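Local coordinates for protein Alpha/beta fold hydrolase (Pseudomonas aeruginosa, PDB 6I8W) that probably hydrolyses ester bonds of membrane phospholipids as a phospholipase A of the alpha/beta hydrolase fold, at residues A[40-45]-A[73-78]; A[93-96]-A[100-103]. All blocks are in the same frame, centred on the assembly; numbering follows the deposited sequence. Where two conformers were deposited one is given.

Contact 1: residues A[40-45]-A[73-78]. With CO2 (carbon dioxide), chain F; MYR (myristic acid), chain C.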
ATOM      1  N   LEU A  40      11.654 -11.773   1.592  1.00 27.75           N
ATOM      2  CA  LEU A  40      10.395 -11.714   2.356  1.00 25.76           C
ATOM      3  C   LEU A  40       9.627 -13.032   2.279  1.00 33.03           C
ATOM      4  O   LEU A  40       9.596 -13.654   1.235  1.00 33.98           O
ATOM      5  CB  LEU A  40       9.501 -10.597   1.828  1.00 28.98           C
ATOM      6  CG  LEU A  40      10.094  -9.186   1.945  1.00 30.03           C
ATOM      7  CD1 LEU A  40       9.260  -8.189   1.133  1.00 27.86           C
ATOM      8  CD2 LEU A  40      10.135  -8.778   3.419  1.00 25.38           C
ATOM      9  N   SER A  41       9.024 -13.448   3.383  1.00 28.31           N
ATOM     10  CA  SER A  41       8.143 -14.610   3.373  1.00 35.35           C
ATOM     11  C   SER A  41       6.828 -14.258   4.059  1.00 33.23           C
ATOM     12  O   SER A  41       6.760 -13.309   4.856  1.00 31.78           O
ATOM     13  CB  SER A  41       8.824 -15.810   4.032  1.00 45.08           C
ATOM     14  OG  SER A  41       9.188 -15.516   5.365  1.00 56.28           O
ATOM     15  N   GLU A  42       5.785 -15.017   3.736  1.00 30.29           N
ATOM     16  CA  GLU A  42       4.422 -14.705   4.180  1.00 32.64           C
ATOM     17  C   GLU A  42       4.009 -15.430   5.458  1.00 41.30           C
ATOM     18  O   GLU A  42       4.298 -16.608   5.642  1.00 35.66           O
ATOM     19  CB  GLU A  42       3.426 -15.016   3.055  1.00 33.50           C
ATOM     20  CG  GLU A  42       1.972 -14.675   3.429  1.00 40.00           C
ATOM     21  CD  GLU A  42       1.018 -14.728   2.242  1.00 53.39           C
ATOM     22  OE1 GLU A  42       1.435 -15.173   1.155  1.00 40.16           O
ATOM     23  OE2 GLU A  42      -0.157 -14.324   2.398  1.00 58.52           O
ATOM     24  N   HIS A  43       3.320 -14.706   6.338  1.00 30.94           N
ATOM     25  CA  HIS A  43       2.782 -15.256   7.565  1.00 33.61           C
ATOM     26  C   HIS A  43       1.393 -14.684   7.766  1.00 37.93           C
ATOM     27  O   HIS A  43       0.945 -13.854   6.980  1.00 34.75           O
ATOM     28  CB  HIS A  43       3.679 -14.893   8.754  1.00 35.67           C
ATOM     29  CG  HIS A  43       5.117 -15.233   8.538  1.00 43.84           C
ATOM     30  ND1 HIS A  43       5.635 -16.481   8.807  1.00 48.17           N
ATOM     31  CD2 HIS A  43       6.140 -14.499   8.038  1.00 44.88           C
ATOM     32  CE1 HIS A  43       6.922 -16.494   8.502  1.00 48.62           C
ATOM     33  NE2 HIS A  43       7.251 -15.306   8.032  1.00 47.62           N
ATOM     34  N   SER A  44       0.716 -15.126   8.819  1.00 35.57           N
ATOM     35  CA  SER A  44      -0.536 -14.503   9.203  0.92 40.96           C
ATOM     36  C   SER A  44      -0.683 -14.529  10.712  1.00 40.04           C
ATOM     37  O   SER A  44      -0.075 -15.350  11.398  1.00 37.33           O
ATOM     38  CB  SER A  44      -1.724 -15.194   8.536  0.92 45.68           C
ATOM     39  OG  SER A  44      -1.970 -16.448   9.123  0.92 47.03           O
ATOM     40  N   VAL A  45      -1.460 -13.581  11.228  1.00 37.55           N
ATOM     41  CA  VAL A  45      -1.733 -13.521  12.652  1.00 39.39           C
ATOM     42  C   VAL A  45      -3.146 -12.983  12.848  1.00 35.51           C
ATOM     43  O   VAL A  45      -3.606 -12.118  12.096  1.00 36.32           O
ATOM     44  CB  VAL A  45      -0.678 -12.644  13.396  1.00 42.55           C
ATOM     45  CG1 VAL A  45      -0.676 -11.228  12.868  1.00 38.95           C
ATOM     46  CG2 VAL A  45      -0.923 -12.670  14.914  1.00 42.53           C
ATOM     47  N   ALA A  73      -4.670  -1.624  -2.787  1.00 35.42           N
ATOM     48  CA  ALA A  73      -3.371  -2.282  -2.948  1.00 33.12           C
ATOM     49  C   ALA A  73      -3.174  -3.405  -1.924  1.00 35.20           C
ATOM     50  O   ALA A  73      -4.119  -3.832  -1.263  1.00 32.67           O
ATOM     51  CB  ALA A  73      -2.210  -1.228  -2.828  1.00 27.96           C
ATOM     52  N   ASP A  74      -1.941  -3.884  -1.788  1.00 33.47           N
ATOM     53  CA  ASP A  74      -1.635  -4.925  -0.810  1.00 31.76           C
ATOM     54  C   ASP A  74      -0.138  -4.923  -0.504  1.00 30.31           C
ATOM     55  O   ASP A  74       0.611  -4.089  -1.017  1.00 29.91           O
ATOM     56  CB  ASP A  74      -2.091  -6.319  -1.290  1.00 34.90           C
ATOM     57  CG  ASP A  74      -1.459  -6.741  -2.625  1.00 36.56           C
ATOM     58  OD1 ASP A  74      -0.258  -6.511  -2.846  1.00 36.78           O
ATOM     59  OD2 ASP A  74      -2.168  -7.338  -3.450  1.00 48.49           O
ATOM     60  N   LYS A  75       0.285  -5.867   0.327  1.00 28.43           N
ATOM     61  CA  LYS A  75       1.663  -5.905   0.809  1.00 26.45           C
ATOM     62  C   LYS A  75       2.669  -6.122  -0.324  1.00 29.25           C
ATOM     63  O   LYS A  75       3.843  -5.750  -0.194  1.00 26.61           O
ATOM     64  CB  LYS A  75       1.818  -6.997   1.877  1.00 27.46           C
ATOM     65  CG  LYS A  75       1.519  -8.404   1.394  1.00 33.50           C
ATOM     66  CD  LYS A  75       1.273  -9.335   2.583  1.00 31.54           C
ATOM     67  CE  LYS A  75       1.009 -10.764   2.141  1.00 31.74           C
ATOM     68  NZ  LYS A  75      -0.168 -10.865   1.236  1.00 34.14           N
ATOM     69  N   ASP A  76       2.235  -6.720  -1.433  1.00 26.62           N
ATOM     70  CA  ASP A  76       3.178  -6.946  -2.549  1.00 28.82           C
ATOM     71  C   ASP A  76       3.566  -5.647  -3.278  1.00 32.87           C
ATOM     72  O   ASP A  76       4.494  -5.657  -4.085  1.00 30.53           O
ATOM     73  CB  ASP A  76       2.607  -7.941  -3.564  1.00 29.83           C
ATOM     74  CG  ASP A  76       2.629  -9.379  -3.054  1.00 35.11           C
ATOM     75  OD1 ASP A  76       3.617  -9.778  -2.405  1.00 37.28           O
ATOM     76  OD2 ASP A  76       1.672 -10.127  -3.324  1.00 35.88           O
ATOM     77  N   ASN A  77       2.881  -4.531  -2.998  1.00 30.35           N
ATOM     78  CA  ASN A  77       3.339  -3.216  -3.482  1.00 28.76           C
ATOM     79  C   ASN A  77       4.773  -2.880  -3.047  1.00 29.64           C
ATOM     80  O   ASN A  77       5.445  -2.063  -3.675  1.00 29.24           O
ATOM     81  CB  ASN A  77       2.433  -2.094  -2.977  1.00 28.46           C
ATOM     82  CG  ASN A  77       1.333  -1.711  -3.956  1.00 37.21           C
ATOM     83  OD1 ASN A  77       0.932  -0.549  -4.004  1.00 40.87           O
ATOM     84  ND2 ASN A  77       0.853  -2.666  -4.741  1.00 33.07           N
ATOM     85  N   TRP A  78       5.216  -3.495  -1.960  1.00 27.07           N
ATOM     86  CA  TRP A  78       6.472  -3.114  -1.315  1.00 23.74           C
ATOM     87  C   TRP A  78       7.696  -3.953  -1.661  1.00 24.66           C
ATOM     88  O   TRP A  78       8.776  -3.662  -1.152  1.00 24.40           O
ATOM     89  CB  TRP A  78       6.292  -3.157   0.212  1.00 25.11           C
ATOM     90  CG  TRP A  78       5.262  -2.171   0.725  1.00 23.34           C
ATOM     91  CD1 TRP A  78       3.976  -2.439   1.147  1.00 23.89           C
ATOM     92  CD2 TRP A  78       5.450  -0.761   0.862  1.00 24.69           C
ATOM     93  NE1 TRP A  78       3.356  -1.255   1.535  1.00 25.76           N
ATOM     94  CE2 TRP A  78       4.250  -0.220   1.370  1.00 26.61           C
ATOM     95  CE3 TRP A  78       6.537   0.099   0.620  1.00 26.44           C
ATOM     96  CZ2 TRP A  78       4.108   1.144   1.643  1.00 29.77           C
ATOM     97  CZ3 TRP A  78       6.389   1.436   0.873  1.00 29.20           C
ATOM     98  CH2 TRP A  78       5.184   1.953   1.385  1.00 26.78           C
TER
HETATM   99  C   CO2 F 404       1.295 -18.057   9.397  1.00 71.51           C
HETATM  100  O1  CO2 F 404       2.162 -17.654  10.009  1.00 58.41           O
HETATM  101  O2  CO2 F 404       0.428 -18.458   8.784  1.00 75.86           O
HETATM  102  C1  MYR C 401      -2.768   2.908  -4.791  1.00 81.92           C
HETATM  103  O1  MYR C 401      -1.979   2.958  -3.818  1.00 77.46           O
HETATM  104  O2  MYR C 401      -3.781   3.639  -4.870  1.00 82.11           O
HETATM  105  C2  MYR C 401      -2.438   1.993  -5.955  1.00 80.15           C
HETATM  106  C3  MYR C 401      -1.154   1.216  -5.664  1.00 69.99           C
HETATM  107  C4  MYR C 401      -0.603   0.549  -6.921  1.00 66.56           C
HETATM  108  C5  MYR C 401      -1.505  -0.572  -7.415  1.00 63.01           C
HETATM  109  C6  MYR C 401      -0.797  -1.355  -8.513  1.00 65.35           C
HETATM  110  C7  MYR C 401      -0.562  -2.808  -8.113  1.00 67.06           C
HETATM  111  C8  MYR C 401       0.823  -3.278  -8.554  1.00 65.83           C
HETATM  112  C9  MYR C 401       0.805  -4.709  -9.086  1.00 64.54           C
HETATM  113  C10 MYR C 401       1.478  -5.662  -8.107  1.00 61.49           C
HETATM  114  C11 MYR C 401       1.767  -7.021  -8.737  1.00 58.99           C
HETATM  115  C12 MYR C 401       2.061  -8.056  -7.657  1.00 56.92           C
HETATM  116  C13 MYR C 401       3.012  -9.124  -8.174  1.00 55.81           C
HETATM  117  C14 MYR C 401       4.028  -9.477  -7.111  1.00 48.84           C

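Contact 2: residues A[93-96]-A[100-103]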
ATOM      1  N   ALA A  93       5.535  -6.003   6.080  1.00 27.96           N
ATOM      2  CA  ALA A  93       4.513  -5.364   5.258  1.00 26.96           C
ATOM      3  C   ALA A  93       3.200  -6.141   5.401  1.00 26.63           C
ATOM      4  O   ALA A  93       3.139  -7.312   5.025  1.00 27.61           O
ATOM      5  CB  ALA A  93       4.961  -5.306   3.793  1.00 23.37           C
ATOM      6  N   LEU A  94       2.164  -5.520   5.972  1.00 26.45           N
ATOM      7  CA  LEU A  94       0.886  -6.223   6.166  1.00 25.47           C
ATOM      8  C   LEU A  94      -0.138  -5.908   5.070  1.00 27.56           C
ATOM      9  O   LEU A  94      -0.058  -4.867   4.397  1.00 26.48           O
ATOM     10  CB  LEU A  94       0.258  -5.892   7.545  1.00 27.07           C
ATOM     11  CG  LEU A  94      -0.559  -4.594   7.681  1.00 31.90           C
ATOM     12  CD1 LEU A  94      -1.286  -4.531   9.041  1.00 32.07           C
ATOM     13  CD2 LEU A  94       0.323  -3.352   7.487  1.00 32.72           C
ATOM     14  N   ASP A  95      -1.090  -6.826   4.898  1.00 25.88           N
ATOM     15  CA  ASP A  95      -2.327  -6.536   4.200  1.00 28.44           C
ATOM     16  C   ASP A  95      -3.294  -5.950   5.210  1.00 31.70           C
ATOM     17  O   ASP A  95      -3.675  -6.628   6.171  1.00 31.22           O
ATOM     18  CB  ASP A  95      -2.953  -7.793   3.573  1.00 27.13           C
ATOM     19  CG  ASP A  95      -2.181  -8.300   2.368  1.00 33.49           C
ATOM     20  OD1 ASP A  95      -1.484  -7.487   1.731  1.00 30.34           O
ATOM     21  OD2 ASP A  95      -2.308  -9.503   2.054  1.00 34.38           O
ATOM     22  N   LEU A  96      -3.710  -4.710   5.009  1.00 28.98           N
ATOM     23  CA  LEU A  96      -4.746  -4.155   5.887  1.00 28.38           C
ATOM     24  C   LEU A  96      -6.024  -4.978   5.775  1.00 32.12           C
ATOM     25  O   LEU A  96      -6.347  -5.464   4.691  1.00 34.25           O
ATOM     26  CB  LEU A  96      -5.028  -2.697   5.524  1.00 31.97           C
ATOM     27  CG  LEU A  96      -3.872  -1.724   5.811  1.00 34.31           C
ATOM     28  CD1 LEU A  96      -4.101  -0.418   5.073  1.00 33.59           C
ATOM     29  CD2 LEU A  96      -3.737  -1.466   7.315  1.00 33.39           C
ATOM     30  N   GLY A 100      -6.023  -7.352   0.172  1.00 37.77           N
ATOM     31  CA  GLY A 100      -5.062  -8.439   0.018  1.00 33.22           C
ATOM     32  C   GLY A 100      -5.597  -9.777   0.488  1.00 31.65           C
ATOM     33  O   GLY A 100      -6.710 -10.156   0.150  1.00 34.81           O
ATOM     34  N   ASP A 101      -4.820 -10.488   1.302  1.00 29.99           N
ATOM     35  CA  ASP A 101      -5.258 -11.795   1.782  1.00 35.51           C
ATOM     36  C   ASP A 101      -5.754 -11.738   3.222  1.00 36.75           C
ATOM     37  O   ASP A 101      -5.921 -12.771   3.847  1.00 37.30           O
ATOM     38  CB  ASP A 101      -4.118 -12.820   1.680  1.00 43.90           C
ATOM     39  CG  ASP A 101      -3.697 -13.097   0.239  1.00 52.14           C
ATOM     40  OD1 ASP A 101      -4.570 -13.206  -0.643  1.00 48.37           O
ATOM     41  OD2 ASP A 101      -2.481 -13.197  -0.012  1.00 65.75           O
ATOM     42  N   SER A 102      -5.965 -10.533   3.751  1.00 35.66           N
ATOM     43  CA  SER A 102      -6.457 -10.386   5.122  1.00 35.43           C
ATOM     44  C   SER A 102      -7.982 -10.519   5.180  1.00 35.23           C
ATOM     45  O   SER A 102      -8.646 -10.451   4.154  1.00 38.79           O
ATOM     46  CB  SER A 102      -6.013  -9.039   5.707  1.00 32.35           C
ATOM     47  OG  SER A 102      -4.613  -9.031   5.962  1.00 31.09           O
ATOM     48  N   SER A 103      -8.536 -10.702   6.382  1.00 34.98           N
ATOM     49  CA  SER A 103      -9.992 -10.788   6.549  1.00 38.83           C
ATOM     50  C   SER A 103     -10.681  -9.534   6.033  1.00 35.89           C
ATOM     51  O   SER A 103     -10.143  -8.437   6.150  1.00 34.87           O
ATOM     52  CB  SER A 103     -10.386 -11.000   8.028  1.00 37.97           C
ATOM     53  OG  SER A 103      -9.921 -12.241   8.520  1.00 42.94           O
TER

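Contact 1: residues A[40-45]-A[73-78]
The flat carboxylate of Glu42 meets the ammonium group of Lys75 through a single oxygen, OE2, while on the strand's far side the ring of His43 has oxygen O1 of a carbon dioxide molecule at its edge, in its plane. Glu42 OE2 lies 3.6 Å from Lys75 NZ, a long salt bridge, and 3.8 Å from Lys75 CE. With CG anti to the backbone N (chi1 -178°) and the chain extended beyond it, Glu42 reaches out from the strand 41-47. Lys75 runs straight as far as CE and then bends (chi4 -59°), and the two side chains cross at about a right angle. His43 CB is 3.4 Å from O1 of the carbon dioxide.

On the other side of the contact, an Asx turn shapes the 73-78 loop: Asp76 N donates to Asp74 OD1 over 2.9 Å. The same loop touches the myristic acid, with Asn77 OD1 3.2 Å from its C3 and Ala73 CB 3.9 Å from that carbon.

Glu42 OE1 is paired with Arg35, which also binds Asp76, while Arg31 takes the other oxygen of Asp76; the stronger partner of Lys75 is Asp95. The chemistry is thus that of a shared ion network rather than a single pair, joining the edge strand of the sheet and helix 3-38 to the loop that lines the fatty acid, with buried Lys75 probably kept charged by the surrounding carboxylates.

Contact 2: residues A[93-96]-A[100-103]
Asp95 carries this contact with two parts of itself: its carbonyl O meets Ser102 and its carboxylate meets the backbone of Gly100 and Asp101. The hydroxyl of Ser102 donates to the carbonyl O of Asp95 over a short 2.6 Å from OG, arriving above the carbonyl plane, 39° out of it. Ser102 OG lies beside its own backbone N, anti to the carbonyl carbon (chi1 -71°), which also brings OG to 3.2 Å from Asp95 CB. The same hydroxyl oxygen is hydrogen-bonded to the backbone N of Ala53 in strand 50-57, so two bonds grip it in a buried place.

The carboxylate of Asp95 takes a backbone N-H. Asp95 OD2 accepts from Asp101 N at 2.8 Å in an almost perfectly straight bond (178°), although the donor comes from above the carboxylate plane. Gly100 brings its CA to 3.6 Å from Asp95 OD2. Its positive phi suits glycine, and the lack of a side chain lets the carboxylate lie close against the main chain.

The sequence follows the Asp-x-x-Gly-x-Gly-x-Ser pattern common in alpha/beta hydrolases, found after the strand that here is 90-94. Asp95 and Ser102, its two ends, clamp the turn on itself. Asp95 OD2 and Asp101 OD2 come within 4.2 Å, a like-charge approach probably eased by Lys75, salt-bridged to Asp95 and in a long, weak ion pair with Asp101; the buried carboxylate of Asp95 is probably balanced by the Lys75 cation and the Asp101 N-H together.

Overall arrangement
Contact 1 and contact 2 have centres about 7 Å apart and meet at one cation. Lys75 NZ of contact 1 lies 2.7 Å from Asp95 OD2 in contact 2 and, more weakly, 3.5 Å from Asp101 OD2. The segments also pack together there, Asp74 CB lying 3.3 Å from Asp95 OD1. In sequence contact 1 is complete before contact 2 begins, and each includes a strand of the one central sheet, 41-47 and 90-94 respectively. The two contacts stand differently to the bound fatty acid: 73-78 touches the myristic acid directly, whereas the Leu96 side chain stays about 10 Å from it at nearest atoms, packed on Met138 and Ile142 close to the probable nucleophile elbow.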